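Local coordinates for protein TgTwinScan_2721 - E2 domain (Toxoplasma gondii, PDB 2F4Z) that probably accepts activated ubiquitin on a cysteine as a thioester and hands it on towards target proteins, as ubiquitin-conjugating (E2) enzymes do, at residues A[64-68]-A[78-82]; A[93-98]-A[111-117]; A[118-124]-A[162-168]. All coordinates share one frame; numbering follows the deposited sequence.

Interaction 1: A[64-68]-A[78-82]; sequences GVSAQ and RGFIA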
ATOM      1  N   GLY A  64     -15.905   5.675  -6.705  1.00 40.72           N
ATOM      2  CA  GLY A  64     -14.743   5.726  -5.854  1.00 40.42           C
ATOM      3  C   GLY A  64     -13.793   6.743  -6.450  1.00 39.75           C
ATOM      4  O   GLY A  64     -14.104   7.936  -6.462  1.00 39.95           O
ATOM      5  N   VAL A  65     -12.657   6.273  -6.981  1.00 39.12           N
ATOM      6  CA  VAL A  65     -11.591   7.166  -7.495  1.00 36.68           C
ATOM      7  C   VAL A  65     -11.170   6.904  -8.921  1.00 35.67           C
ATOM      8  O   VAL A  65     -11.325   5.788  -9.408  1.00 36.47           O
ATOM      9  CB  VAL A  65     -10.338   7.183  -6.551  1.00 37.32           C
ATOM     10  CG1 VAL A  65     -10.762   7.607  -5.132  1.00 34.52           C
ATOM     11  CG2 VAL A  65      -9.608   5.844  -6.544  1.00 37.13           C
ATOM     12  N   SER A  66     -10.644   7.918  -9.619  1.00 33.37           N
ATOM     13  CA  SER A  66     -10.106   7.702 -10.953  1.00 32.42           C
ATOM     14  C   SER A  66      -9.125   8.806 -11.304  1.00 31.08           C
ATOM     15  O   SER A  66      -8.946   9.729 -10.523  1.00 29.18           O
ATOM     16  CB  SER A  66     -11.219   7.611 -12.034  1.00 33.71           C
ATOM     17  OG  SER A  66     -11.901   8.870 -12.206  1.00 34.87           O
ATOM     18  N   ALA A  67      -8.542   8.721 -12.503  1.00 29.95           N
ATOM     19  CA  ALA A  67      -7.409   9.563 -12.873  1.00 30.76           C
ATOM     20  C   ALA A  67      -7.283   9.630 -14.395  1.00 31.27           C
ATOM     21  O   ALA A  67      -7.694   8.704 -15.122  1.00 31.14           O
ATOM     22  CB  ALA A  67      -6.110   9.052 -12.201  1.00 28.85           C
ATOM     23  N   GLN A  68      -6.730  10.733 -14.866  1.00 31.35           N
ATOM     24  CA  GLN A  68      -6.421  10.897 -16.255  1.00 33.21           C
ATOM     25  C   GLN A  68      -5.145  11.637 -16.335  1.00 33.30           C
ATOM     26  O   GLN A  68      -4.911  12.529 -15.509  1.00 32.33           O
ATOM     27  CB  GLN A  68      -7.432  11.811 -16.922  1.00 33.35           C
ATOM     28  CG  GLN A  68      -8.761  11.209 -16.960  1.00 38.55           C
ATOM     29  CD  GLN A  68      -9.813  12.184 -17.392  1.00 43.87           C
ATOM     30  OE1 GLN A  68      -9.591  13.413 -17.475  1.00 43.46           O
ATOM     31  NE2 GLN A  68     -10.982  11.644 -17.666  1.00 44.59           N
ATOM     32  N   ARG A  78      -4.861  14.345 -13.472  1.00 25.99           N
ATOM     33  CA  ARG A  78      -6.033  14.851 -12.800  1.00 28.42           C
ATOM     34  C   ARG A  78      -6.621  13.659 -12.039  1.00 27.49           C
ATOM     35  O   ARG A  78      -6.697  12.564 -12.619  1.00 28.11           O
ATOM     36  CB  ARG A  78      -6.998  15.297 -13.866  1.00 28.93           C
ATOM     37  CG  ARG A  78      -7.952  16.290 -13.454  1.00 35.94           C
ATOM     38  CD  ARG A  78      -8.864  16.554 -14.681  1.00 46.45           C
ATOM     39  NE  ARG A  78      -8.181  17.281 -15.758  1.00 52.92           N
ATOM     40  CZ  ARG A  78      -7.948  18.594 -15.727  1.00 57.17           C
ATOM     41  NH1 ARG A  78      -8.334  19.312 -14.652  1.00 59.66           N
ATOM     42  NH2 ARG A  78      -7.336  19.189 -16.756  1.00 55.47           N
ATOM     43  N   GLY A  79      -6.900  13.836 -10.738  1.00 25.83           N
ATOM     44  CA  GLY A  79      -7.524  12.810  -9.910  1.00 25.20           C
ATOM     45  C   GLY A  79      -8.992  13.181  -9.699  1.00 25.50           C
ATOM     46  O   GLY A  79      -9.340  14.353  -9.756  1.00 24.27           O
ATOM     47  N   PHE A  80      -9.840  12.165  -9.516  1.00 25.98           N
ATOM     48  CA  PHE A  80     -11.283  12.330  -9.313  1.00 26.60           C
ATOM     49  C   PHE A  80     -11.639  11.485  -8.154  1.00 26.73           C
ATOM     50  O   PHE A  80     -11.221  10.340  -8.087  1.00 27.01           O
ATOM     51  CB  PHE A  80     -12.103  11.859 -10.533  1.00 27.76           C
ATOM     52  CG  PHE A  80     -11.745  12.613 -11.761  1.00 29.65           C
ATOM     53  CD1 PHE A  80     -10.888  12.066 -12.713  1.00 27.97           C
ATOM     54  CD2 PHE A  80     -12.147  13.931 -11.897  1.00 30.13           C
ATOM     55  CE1 PHE A  80     -10.525  12.815 -13.795  1.00 26.54           C
ATOM     56  CE2 PHE A  80     -11.757  14.670 -12.957  1.00 28.98           C
ATOM     57  CZ  PHE A  80     -10.969  14.104 -13.915  1.00 30.38           C
ATOM     58  N   ILE A  81     -12.424  12.042  -7.245  1.00 26.27           N
ATOM     59  CA  ILE A  81     -12.780  11.368  -5.996  1.00 27.99           C
ATOM     60  C   ILE A  81     -14.240  11.664  -5.737  1.00 26.91           C
ATOM     61  O   ILE A  81     -14.680  12.795  -5.910  1.00 25.36           O
ATOM     62  CB  ILE A  81     -11.850  11.911  -4.835  1.00 28.50           C
ATOM     63  CG1 ILE A  81     -10.427  11.382  -5.043  1.00 31.25           C
ATOM     64  CG2 ILE A  81     -12.320  11.489  -3.446  1.00 32.85           C
ATOM     65  CD1 ILE A  81      -9.394  12.016  -4.066  1.00 31.34           C
ATOM     66  N   ALA A  82     -14.986  10.646  -5.349  1.00 27.10           N
ATOM     67  CA  ALA A  82     -16.368  10.802  -5.008  1.00 28.84           C
ATOM     68  C   ALA A  82     -16.452  11.141  -3.518  1.00 29.57           C
ATOM     69  O   ALA A  82     -15.798  10.515  -2.692  1.00 28.21           O
ATOM     70  CB  ALA A  82     -17.157   9.453  -5.329  1.00 28.77           C
TER
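Residues 64-68 and 78-82 run antiparallel, their strand axes 162° apart and 4.5 Å from each other at closest approach, with Ser66 facing Phe80 and Gln68 facing Arg78 as hydrogen-bonded pairs. Each of these pairs is closed by two backbone bonds; the straightest of the four runs from Arg78 N to Gln68 O at 2.7 Å. A further bond from Ala82 N to Gly64 O (3.1 Å) carries the ladder to its end. Between these rungs, CA-H groups lean on carbonyls, as where Ala67 CA lies 3.1 Å from Arg78 O.

The two strands form the opening hairpin of the antiparallel meander in the ubiquitin-conjugating fold, and 65-70 is an outermost strand of the sheet. On the face with Val65 and Ile81, the two side chains lie alongside each other, Val65 CG1 reaching Ile81 CG1 at 3.8 Å, and both continue onto helix 144-156. Ala67 on that face meets helix 33-46.

The other face is built round Phe80. With CG set beside the backbone N (chi1 -60°), its ring reaches along the strand towards Gln68, whose CG lies at the ring edge. The Gln68 amide stands steeply to the ring, at 73°, with CD 3.7 Å from Phe80 CE1. Ser66 OG approaches the same ring obliquely, 3.4 Å from Phe80 CD1, while Thr95 of the next strand packs against both Phe80 and Arg78.

Interaction 2: A[93-98]-A[111-117]; sequences HFTLDI and MKFVTKI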
ATOM      1  N   HIS A  93     -18.346  15.425  -6.632  1.00 28.99           N
ATOM      2  CA  HIS A  93     -17.282  14.915  -7.486  1.00 30.54           C
ATOM      3  C   HIS A  93     -16.143  15.883  -7.431  1.00 27.82           C
ATOM      4  O   HIS A  93     -16.303  16.979  -7.862  1.00 28.22           O
ATOM      5  CB  HIS A  93     -17.794  14.774  -8.960  1.00 32.14           C
ATOM      6  CG  HIS A  93     -18.901  13.774  -9.081  1.00 39.82           C
ATOM      7  ND1 HIS A  93     -18.702  12.421  -8.840  1.00 45.87           N
ATOM      8  CD2 HIS A  93     -20.241  13.936  -9.282  1.00 47.21           C
ATOM      9  CE1 HIS A  93     -19.863  11.790  -8.941  1.00 50.64           C
ATOM     10  NE2 HIS A  93     -20.812  12.681  -9.214  1.00 49.36           N
ATOM     11  N   PHE A  94     -14.986  15.450  -6.929  1.00 26.72           N
ATOM     12  CA  PHE A  94     -13.878  16.379  -6.601  1.00 25.98           C
ATOM     13  C   PHE A  94     -12.733  16.062  -7.509  1.00 25.43           C
ATOM     14  O   PHE A  94     -12.388  14.873  -7.676  1.00 28.23           O
ATOM     15  CB  PHE A  94     -13.496  16.269  -5.109  1.00 24.60           C
ATOM     16  CG  PHE A  94     -14.637  16.613  -4.187  1.00 25.60           C
ATOM     17  CD1 PHE A  94     -15.499  15.614  -3.725  1.00 24.26           C
ATOM     18  CD2 PHE A  94     -14.915  17.947  -3.877  1.00 23.77           C
ATOM     19  CE1 PHE A  94     -16.575  15.927  -2.897  1.00 23.39           C
ATOM     20  CE2 PHE A  94     -16.016  18.262  -3.064  1.00 24.24           C
ATOM     21  CZ  PHE A  94     -16.834  17.233  -2.576  1.00 22.13           C
ATOM     22  N   THR A  95     -12.213  17.095  -8.138  1.00 24.25           N
ATOM     23  CA  THR A  95     -11.090  17.035  -9.035  1.00 24.99           C
ATOM     24  C   THR A  95      -9.861  17.457  -8.279  1.00 25.67           C
ATOM     25  O   THR A  95      -9.920  18.412  -7.512  1.00 25.17           O
ATOM     26  CB  THR A  95     -11.343  18.015 -10.220  1.00 26.25           C
ATOM     27  OG1 THR A  95     -12.502  17.541 -10.928  1.00 28.98           O
ATOM     28  CG2 THR A  95     -10.135  18.123 -11.201  1.00 25.64           C
ATOM     29  N   LEU A  96      -8.767  16.713  -8.479  1.00 25.00           N
ATOM     30  CA  LEU A  96      -7.464  17.011  -7.931  1.00 26.87           C
ATOM     31  C   LEU A  96      -6.444  17.270  -9.043  1.00 25.92           C
ATOM     32  O   LEU A  96      -6.487  16.668 -10.100  1.00 26.06           O
ATOM     33  CB  LEU A  96      -6.941  15.851  -7.072  1.00 25.79           C
ATOM     34  CG  LEU A  96      -7.563  15.337  -5.766  1.00 31.33           C
ATOM     35  CD1 LEU A  96      -6.928  15.931  -4.514  1.00 34.59           C
ATOM     36  CD2 LEU A  96      -9.062  15.285  -5.651  1.00 31.36           C
ATOM     37  N   ASP A  97      -5.531  18.162  -8.788  1.00 24.63           N
ATOM     38  CA  ASP A  97      -4.372  18.281  -9.651  1.00 25.66           C
ATOM     39  C   ASP A  97      -3.221  17.408  -9.063  1.00 24.34           C
ATOM     40  O   ASP A  97      -3.052  17.376  -7.873  1.00 23.55           O
ATOM     41  CB  ASP A  97      -3.985  19.773  -9.754  1.00 25.36           C
ATOM     42  CG  ASP A  97      -2.752  19.980 -10.588  1.00 31.10           C
ATOM     43  OD1 ASP A  97      -2.628  19.394 -11.694  1.00 33.76           O
ATOM     44  OD2 ASP A  97      -1.862  20.693 -10.098  1.00 43.13           O
ATOM     45  N   ILE A  98      -2.468  16.684  -9.905  1.00 23.98           N
ATOM     46  CA  ILE A  98      -1.460  15.714  -9.477  1.00 22.92           C
ATOM     47  C   ILE A  98      -0.210  15.982 -10.305  1.00 25.22           C
ATOM     48  O   ILE A  98      -0.208  15.844 -11.554  1.00 25.64           O
ATOM     49  CB  ILE A  98      -1.908  14.217  -9.605  1.00 22.17           C
ATOM     50  CG1 ILE A  98      -3.230  13.937  -8.842  1.00 23.89           C
ATOM     51  CG2 ILE A  98      -0.753  13.193  -9.144  1.00 20.97           C
ATOM     52  CD1 ILE A  98      -3.895  12.565  -9.240  1.00 21.72           C
ATOM     53  N   MET A 111      -0.326  16.728  -4.643  1.00 24.26           N
ATOM     54  CA  MET A 111      -1.755  16.723  -4.920  1.00 25.18           C
ATOM     55  C   MET A 111      -2.385  17.897  -4.236  1.00 25.67           C
ATOM     56  O   MET A 111      -1.970  18.282  -3.128  1.00 25.66           O
ATOM     57  CB  MET A 111      -2.368  15.420  -4.426  1.00 25.06           C
ATOM     58  CG  MET A 111      -1.789  14.189  -5.137  1.00 25.37           C
ATOM     59  SD  MET A 111      -2.855  12.815  -4.775  1.00 28.12           S
ATOM     60  CE  MET A 111      -2.073  11.438  -5.601  1.00 25.02           C
ATOM     61  N   LYS A 112      -3.339  18.513  -4.911  1.00 26.31           N
ATOM     62  CA  LYS A 112      -4.192  19.556  -4.289  1.00 26.60           C
ATOM     63  C   LYS A 112      -5.578  19.503  -4.920  1.00 26.61           C
ATOM     64  O   LYS A 112      -5.711  19.024  -6.038  1.00 24.48           O
ATOM     65  CB  LYS A 112      -3.604  20.952  -4.488  1.00 26.96           C
ATOM     66  CG  LYS A 112      -3.498  21.355  -5.936  1.00 31.13           C
ATOM     67  CD  LYS A 112      -2.932  22.723  -6.052  1.00 39.58           C
ATOM     68  CE  LYS A 112      -2.611  22.969  -7.534  1.00 45.32           C
ATOM     69  NZ  LYS A 112      -2.342  24.402  -7.842  1.00 48.57           N
ATOM     70  N   PHE A 113      -6.607  19.956  -4.189  1.00 26.31           N
ATOM     71  CA  PHE A 113      -7.936  20.055  -4.765  1.00 25.84           C
ATOM     72  C   PHE A 113      -7.997  21.179  -5.774  1.00 26.62           C
ATOM     73  O   PHE A 113      -7.463  22.293  -5.542  1.00 26.60           O
ATOM     74  CB  PHE A 113      -9.005  20.219  -3.682  1.00 24.81           C
ATOM     75  CG  PHE A 113      -9.383  18.901  -2.996  1.00 25.77           C
ATOM     76  CD1 PHE A 113      -8.489  18.257  -2.131  1.00 22.26           C
ATOM     77  CD2 PHE A 113     -10.646  18.347  -3.190  1.00 21.33           C
ATOM     78  CE1 PHE A 113      -8.865  17.021  -1.513  1.00 25.94           C
ATOM     79  CE2 PHE A 113     -11.036  17.187  -2.578  1.00 21.82           C
ATOM     80  CZ  PHE A 113     -10.152  16.515  -1.705  1.00 22.48           C
ATOM     81  N   VAL A 114      -8.578  20.878  -6.925  1.00 25.91           N
ATOM     82  CA  VAL A 114      -8.981  21.940  -7.874  1.00 26.70           C
ATOM     83  C   VAL A 114     -10.410  22.379  -7.509  1.00 27.07           C
ATOM     84  O   VAL A 114     -10.642  23.568  -7.357  1.00 27.56           O
ATOM     85  CB  VAL A 114      -8.898  21.435  -9.323  1.00 27.05           C
ATOM     86  CG1 VAL A 114      -9.594  22.414 -10.307  1.00 28.33           C
ATOM     87  CG2 VAL A 114      -7.426  21.174  -9.662  1.00 27.88           C
ATOM     88  N   THR A 115     -11.338  21.427  -7.330  1.00 26.80           N
ATOM     89  CA  THR A 115     -12.714  21.710  -6.866  1.00 27.03           C
ATOM     90  C   THR A 115     -12.697  22.389  -5.471  1.00 28.28           C
ATOM     91  O   THR A 115     -12.038  21.887  -4.542  1.00 27.74           O
ATOM     92  CB  THR A 115     -13.496  20.423  -6.699  1.00 27.22           C
ATOM     93  OG1 THR A 115     -13.460  19.645  -7.913  1.00 27.45           O
ATOM     94  CG2 THR A 115     -14.956  20.697  -6.268  1.00 25.02           C
ATOM     95  N   LYS A 116     -13.386  23.537  -5.328  1.00 27.77           N
ATOM     96  CA  LYS A 116     -13.586  24.181  -3.998  1.00 27.06           C
ATOM     97  C   LYS A 116     -14.271  23.240  -3.020  1.00 26.91           C
ATOM     98  O   LYS A 116     -15.297  22.580  -3.317  1.00 25.46           O
ATOM     99  CB  LYS A 116     -14.372  25.518  -4.127  1.00 28.61           C
ATOM    100  CG  LYS A 116     -13.639  26.706  -4.770  1.00 29.46           C
ATOM    101  CD  LYS A 116     -12.368  27.055  -3.927  1.00 39.61           C
ATOM    102  CE  LYS A 116     -11.749  28.466  -4.148  1.00 39.80           C
ATOM    103  NZ  LYS A 116     -11.284  28.787  -5.567  1.00 43.65           N
ATOM    104  N   ILE A 117     -13.705  23.147  -1.814  1.00 26.18           N
ATOM    105  CA  ILE A 117     -14.240  22.217  -0.796  1.00 24.91           C
ATOM    106  C   ILE A 117     -14.052  22.879   0.597  1.00 25.24           C
ATOM    107  O   ILE A 117     -13.087  23.670   0.822  1.00 26.31           O
ATOM    108  CB  ILE A 117     -13.557  20.818  -0.900  1.00 25.04           C
ATOM    109  CG1 ILE A 117     -14.209  19.792   0.056  1.00 24.23           C
ATOM    110  CG2 ILE A 117     -12.011  20.981  -0.789  1.00 23.38           C
ATOM    111  CD1 ILE A 117     -13.855  18.314  -0.208  1.00 25.16           C
TER
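Two phenylalanine rings, one from each segment, are each roofed by a methyl group. Ile117 CD1 sits over one face of the Phe94 ring, 4.0 Å from its centroid, with Lys116 O more distant at the edge; Thr115 CG2 comes in obliquely, 3.6 Å from Phe94 CD2. The Phe113 ring carries Leu96 CD1 over one face, also 4.0 Å from the centroid, and takes Phe94 CG at its edge, where Phe94 CB lies 3.6 Å from Phe113 CE2.

This is the last hairpin of the E2 meander, joining strands 93-99 and 110-113, and Ile151 of helix 144-156 packs on both Leu96 and Phe113. Asp97 and Lys112 exchange two backbone bonds as a regular pair. Beyond Phe113 a side chain stands in for one backbone acceptor: Thr115 OG1, held beside its own backbone N (chi1 -54°), accepts from Thr95 N at 2.8 Å in a nearly straight bond (173°). Thr95 O takes Val114 N at 2.9 Å and, weakly, Thr115 N. On the more exposed face, Lys112 extends alongside Asp97, yet Lys112 NZ stays 4.4 Å from Asp97 OD2, too far for a salt bridge; the one Asp97 makes runs from OD1 to Arg76. Val114 CG2 covers Asp97 CB.

Interaction 3: A[118-124]-A[162-168]; sequences WHPNISS and DPQDAEV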
ATOM      1  N   TRP A 118     -15.017  22.648   1.471  1.00 26.08           N
ATOM      2  CA  TRP A 118     -15.017  23.200   2.824  1.00 27.17           C
ATOM      3  C   TRP A 118     -14.661  22.082   3.782  1.00 27.11           C
ATOM      4  O   TRP A 118     -15.503  21.270   4.101  1.00 26.90           O
ATOM      5  CB  TRP A 118     -16.420  23.674   3.148  1.00 28.00           C
ATOM      6  CG  TRP A 118     -16.516  24.531   4.392  1.00 28.98           C
ATOM      7  CD1 TRP A 118     -17.072  24.175   5.636  1.00 26.87           C
ATOM      8  CD2 TRP A 118     -16.034  25.863   4.529  1.00 25.32           C
ATOM      9  NE1 TRP A 118     -16.951  25.244   6.500  1.00 27.19           N
ATOM     10  CE2 TRP A 118     -16.323  26.284   5.855  1.00 25.29           C
ATOM     11  CE3 TRP A 118     -15.408  26.751   3.664  1.00 21.57           C
ATOM     12  CZ2 TRP A 118     -16.013  27.550   6.309  1.00 26.30           C
ATOM     13  CZ3 TRP A 118     -15.059  28.005   4.129  1.00 29.71           C
ATOM     14  CH2 TRP A 118     -15.374  28.400   5.456  1.00 29.39           C
ATOM     15  N   HIS A 119     -13.386  22.021   4.218  1.00 28.41           N
ATOM     16  CA  HIS A 119     -12.928  20.872   5.061  1.00 28.53           C
ATOM     17  C   HIS A 119     -11.779  21.425   5.900  1.00 28.89           C
ATOM     18  O   HIS A 119     -10.979  22.185   5.350  1.00 31.12           O
ATOM     19  CB  HIS A 119     -12.450  19.709   4.122  1.00 28.15           C
ATOM     20  CG  HIS A 119     -12.151  18.409   4.819  1.00 27.18           C
ATOM     21  ND1 HIS A 119     -11.030  18.214   5.600  1.00 26.31           N
ATOM     22  CD2 HIS A 119     -12.831  17.237   4.845  1.00 27.62           C
ATOM     23  CE1 HIS A 119     -11.046  16.991   6.092  1.00 24.03           C
ATOM     24  NE2 HIS A 119     -12.108  16.362   5.622  1.00 23.85           N
ATOM     25  N   PRO A 120     -11.673  21.073   7.219  1.00 29.24           N
ATOM     26  CA  PRO A 120     -10.590  21.658   8.039  1.00 29.90           C
ATOM     27  C   PRO A 120      -9.181  21.315   7.543  1.00 30.47           C
ATOM     28  O   PRO A 120      -8.263  22.129   7.658  1.00 32.21           O
ATOM     29  CB  PRO A 120     -10.834  21.051   9.432  1.00 31.04           C
ATOM     30  CG  PRO A 120     -11.670  19.771   9.182  1.00 30.87           C
ATOM     31  CD  PRO A 120     -12.515  20.113   7.980  1.00 28.83           C
ATOM     32  N   ASN A 121      -9.047  20.163   6.896  1.00 30.84           N
ATOM     33  CA  ASN A 121      -7.756  19.648   6.369  1.00 30.33           C
ATOM     34  C   ASN A 121      -7.402  19.948   4.893  1.00 29.32           C
ATOM     35  O   ASN A 121      -6.397  19.463   4.338  1.00 29.87           O
ATOM     36  CB  ASN A 121      -7.710  18.157   6.739  1.00 29.43           C
ATOM     37  CG  ASN A 121      -8.014  17.941   8.247  1.00 31.69           C
ATOM     38  OD1 ASN A 121      -8.954  17.248   8.615  1.00 29.24           O
ATOM     39  ND2 ASN A 121      -7.190  18.576   9.124  1.00 30.48           N
ATOM     40  N   ILE A 122      -8.194  20.839   4.282  1.00 28.64           N
ATOM     41  CA  ILE A 122      -7.965  21.316   2.937  1.00 28.05           C
ATOM     42  C   ILE A 122      -8.134  22.810   2.923  1.00 29.66           C
ATOM     43  O   ILE A 122      -9.123  23.332   3.467  1.00 30.27           O
ATOM     44  CB  ILE A 122      -9.005  20.689   1.913  1.00 27.42           C
ATOM     45  CG1 ILE A 122      -9.179  19.183   2.170  1.00 26.97           C
ATOM     46  CG2 ILE A 122      -8.659  21.152   0.440  1.00 20.79           C
ATOM     47  CD1 ILE A 122     -10.363  18.448   1.432  1.00 28.27           C
ATOM     48  N   SER A 123      -7.192  23.512   2.324  1.00 30.72           N
ATOM     49  CA  SER A 123      -7.306  24.952   2.222  1.00 32.97           C
ATOM     50  C   SER A 123      -8.527  25.363   1.352  1.00 34.98           C
ATOM     51  O   SER A 123      -8.673  24.898   0.192  1.00 32.56           O
ATOM     52  CB  SER A 123      -6.029  25.506   1.661  1.00 32.77           C
ATOM     53  OG  SER A 123      -6.165  26.883   1.409  1.00 36.72           O
ATOM     54  N   SER A 124      -9.414  26.198   1.939  1.00 37.35           N
ATOM     55  CA  SER A 124     -10.672  26.643   1.261  1.00 39.90           C
ATOM     56  C   SER A 124     -10.339  27.588   0.159  1.00 41.54           C
ATOM     57  O   SER A 124     -11.138  27.779  -0.757  1.00 44.14           O
ATOM     58  CB  SER A 124     -11.662  27.322   2.214  1.00 39.66           C
ATOM     59  OG  SER A 124     -11.050  28.455   2.805  1.00 38.18           O
ATOM     60  N   ASP A 162      -5.844  19.516  13.792  1.00 62.31           N
ATOM     61  CA  ASP A 162      -4.616  19.718  13.028  1.00 62.11           C
ATOM     62  C   ASP A 162      -4.943  20.097  11.611  1.00 61.15           C
ATOM     63  O   ASP A 162      -4.885  19.222  10.735  1.00 61.71           O
ATOM     64  CB  ASP A 162      -3.760  18.431  13.035  1.00 62.92           C
ATOM     65  CG  ASP A 162      -2.305  18.675  12.571  1.00 63.89           C
ATOM     66  OD1 ASP A 162      -1.618  17.660  12.249  1.00 63.40           O
ATOM     67  OD2 ASP A 162      -1.857  19.865  12.533  1.00 64.31           O
ATOM     68  N   PRO A 163      -5.257  21.399  11.368  1.00 60.10           N
ATOM     69  CA  PRO A 163      -5.938  21.870  10.149  1.00 58.24           C
ATOM     70  C   PRO A 163      -5.087  22.657   9.144  1.00 56.02           C
ATOM     71  O   PRO A 163      -4.118  23.303   9.539  1.00 56.50           O
ATOM     72  CB  PRO A 163      -6.991  22.823  10.739  1.00 58.48           C
ATOM     73  CG  PRO A 163      -6.230  23.463  11.973  1.00 59.77           C
ATOM     74  CD  PRO A 163      -5.033  22.532  12.291  1.00 60.38           C
ATOM     75  N   GLN A 164      -5.486  22.616   7.871  1.00 53.17           N
ATOM     76  CA  GLN A 164      -4.889  23.403   6.782  1.00 51.19           C
ATOM     77  C   GLN A 164      -5.615  24.716   6.594  1.00 50.35           C
ATOM     78  O   GLN A 164      -5.118  25.641   5.928  1.00 50.76           O
ATOM     79  CB  GLN A 164      -4.997  22.663   5.422  1.00 51.11           C
ATOM     80  CG  GLN A 164      -4.016  21.527   5.211  1.00 50.85           C
ATOM     81  CD  GLN A 164      -2.610  21.939   5.551  1.00 51.84           C
ATOM     82  OE1 GLN A 164      -2.099  21.616   6.637  1.00 53.53           O
ATOM     83  NE2 GLN A 164      -1.978  22.687   4.643  1.00 51.63           N
ATOM     84  N   ASP A 165      -6.831  24.770   7.109  1.00 48.35           N
ATOM     85  CA  ASP A 165      -7.603  25.990   7.026  1.00 47.73           C
ATOM     86  C   ASP A 165      -8.080  26.398   8.438  1.00 47.30           C
ATOM     87  O   ASP A 165      -8.931  25.724   9.065  1.00 46.07           O
ATOM     88  CB  ASP A 165      -8.750  25.827   6.026  1.00 46.43           C
ATOM     89  CG  ASP A 165      -9.298  27.137   5.570  1.00 45.84           C
ATOM     90  OD1 ASP A 165      -9.585  27.992   6.415  1.00 46.12           O
ATOM     91  OD2 ASP A 165      -9.473  27.335   4.369  1.00 44.79           O
ATOM     92  N   ALA A 166      -7.479  27.484   8.931  1.00 47.49           N
ATOM     93  CA  ALA A 166      -7.757  28.033  10.281  1.00 48.12           C
ATOM     94  C   ALA A 166      -9.229  28.388  10.436  1.00 47.64           C
ATOM     95  O   ALA A 166      -9.885  27.953  11.399  1.00 47.88           O
ATOM     96  CB  ALA A 166      -6.864  29.291  10.540  1.00 48.50           C
ATOM     97  N   GLU A 167      -9.758  29.123   9.447  1.00 47.55           N
ATOM     98  CA  GLU A 167     -11.165  29.558   9.495  1.00 47.63           C
ATOM     99  C   GLU A 167     -12.148  28.398   9.497  1.00 45.97           C
ATOM    100  O   GLU A 167     -13.113  28.388  10.279  1.00 46.19           O
ATOM    101  CB  GLU A 167     -11.465  30.633   8.427  1.00 48.77           C
ATOM    102  CG  GLU A 167     -10.662  31.981   8.685  1.00 55.29           C
ATOM    103  CD  GLU A 167     -10.580  32.423  10.210  1.00 62.46           C
ATOM    104  OE1 GLU A 167      -9.508  32.204  10.877  1.00 62.56           O
ATOM    105  OE2 GLU A 167     -11.601  32.977  10.734  1.00 63.97           O
ATOM    106  N   VAL A 168     -11.885  27.376   8.678  1.00 43.60           N
ATOM    107  CA  VAL A 168     -12.770  26.210   8.658  1.00 41.03           C
ATOM    108  C   VAL A 168     -12.717  25.451   9.965  1.00 41.69           C
ATOM    109  O   VAL A 168     -13.758  24.932  10.444  1.00 40.69           O
ATOM    110  CB  VAL A 168     -12.446  25.212   7.468  1.00 40.27           C
ATOM    111  CG1 VAL A 168     -13.453  24.068   7.470  1.00 38.10           C
ATOM    112  CG2 VAL A 168     -12.424  25.954   6.127  1.00 36.44           C
TER
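Trp118 presents a face of its indole to Val168: CG2 stands 3.7 Å from the centroid of the six-membered ring, almost on the normal, while CG1 approaches NE1 on the same indole. His119, Pro120 and Asn121 form the HPN motif of ubiquitin-conjugating enzymes, held here in a type I turn from His119 to Ile122. His119 ND1 accepts Asn121 N in the plane of the imidazole. Pro120 is gripped twice through its carbonyl oxygen, by Gln164 N at 2.8 Å and Asp165 N at 3.1 Å, and Val168 CG1 also packs 3.5 Å from Pro120 N. Gln164 CG, set beside its backbone N (chi1 -77°), lies 3.3 Å from Asn121 O, and the bend at chi2 then leads the amide away. At Ser124 the loop meets the Asp165 carboxylate: OD2 uses its anti lone pair for Ser124 N at 2.7 Å, and Ser124 OG also bonds to it, at a distance too short to be trusted in detail. The other oxygen, OD1, caps helix 166-174 by accepting Val168 N from above the carboxylate plane.

His119 NE2 bonds to Met154 O in helix 144-156 and Asn121 OD1 to Val159 N, while Phe179 and Trp186 of helix 176-190 meet the Trp118 ring, so the loop sits among helices 144-156, 166-174 and 176-190.

Along the chain the three contacts come in series, and they cross the E2 fold from sheet edge to C-terminal helices. Interactions 1 and 2, with centres about 9 Å apart, are the first and last hairpins of one four-stranded antiparallel sheet, joined by the pairing of strands 77-82 and 93-99, where Gly79 O meets Leu96 N and Ile81 O meets Phe94 N. Segment 111-117 runs directly into 118-124, so interaction 3 follows without a break, its centre about 14 Å from that of interaction 2; Ile122 packs on Phe113 and Ile117. Interactions 1 and 3 do not touch, their centres being about 21 Å apart. The HPN loop is thus tied to the sheet through interaction 2, while Gln164 touches Cys130, probably the family's active-site cysteine.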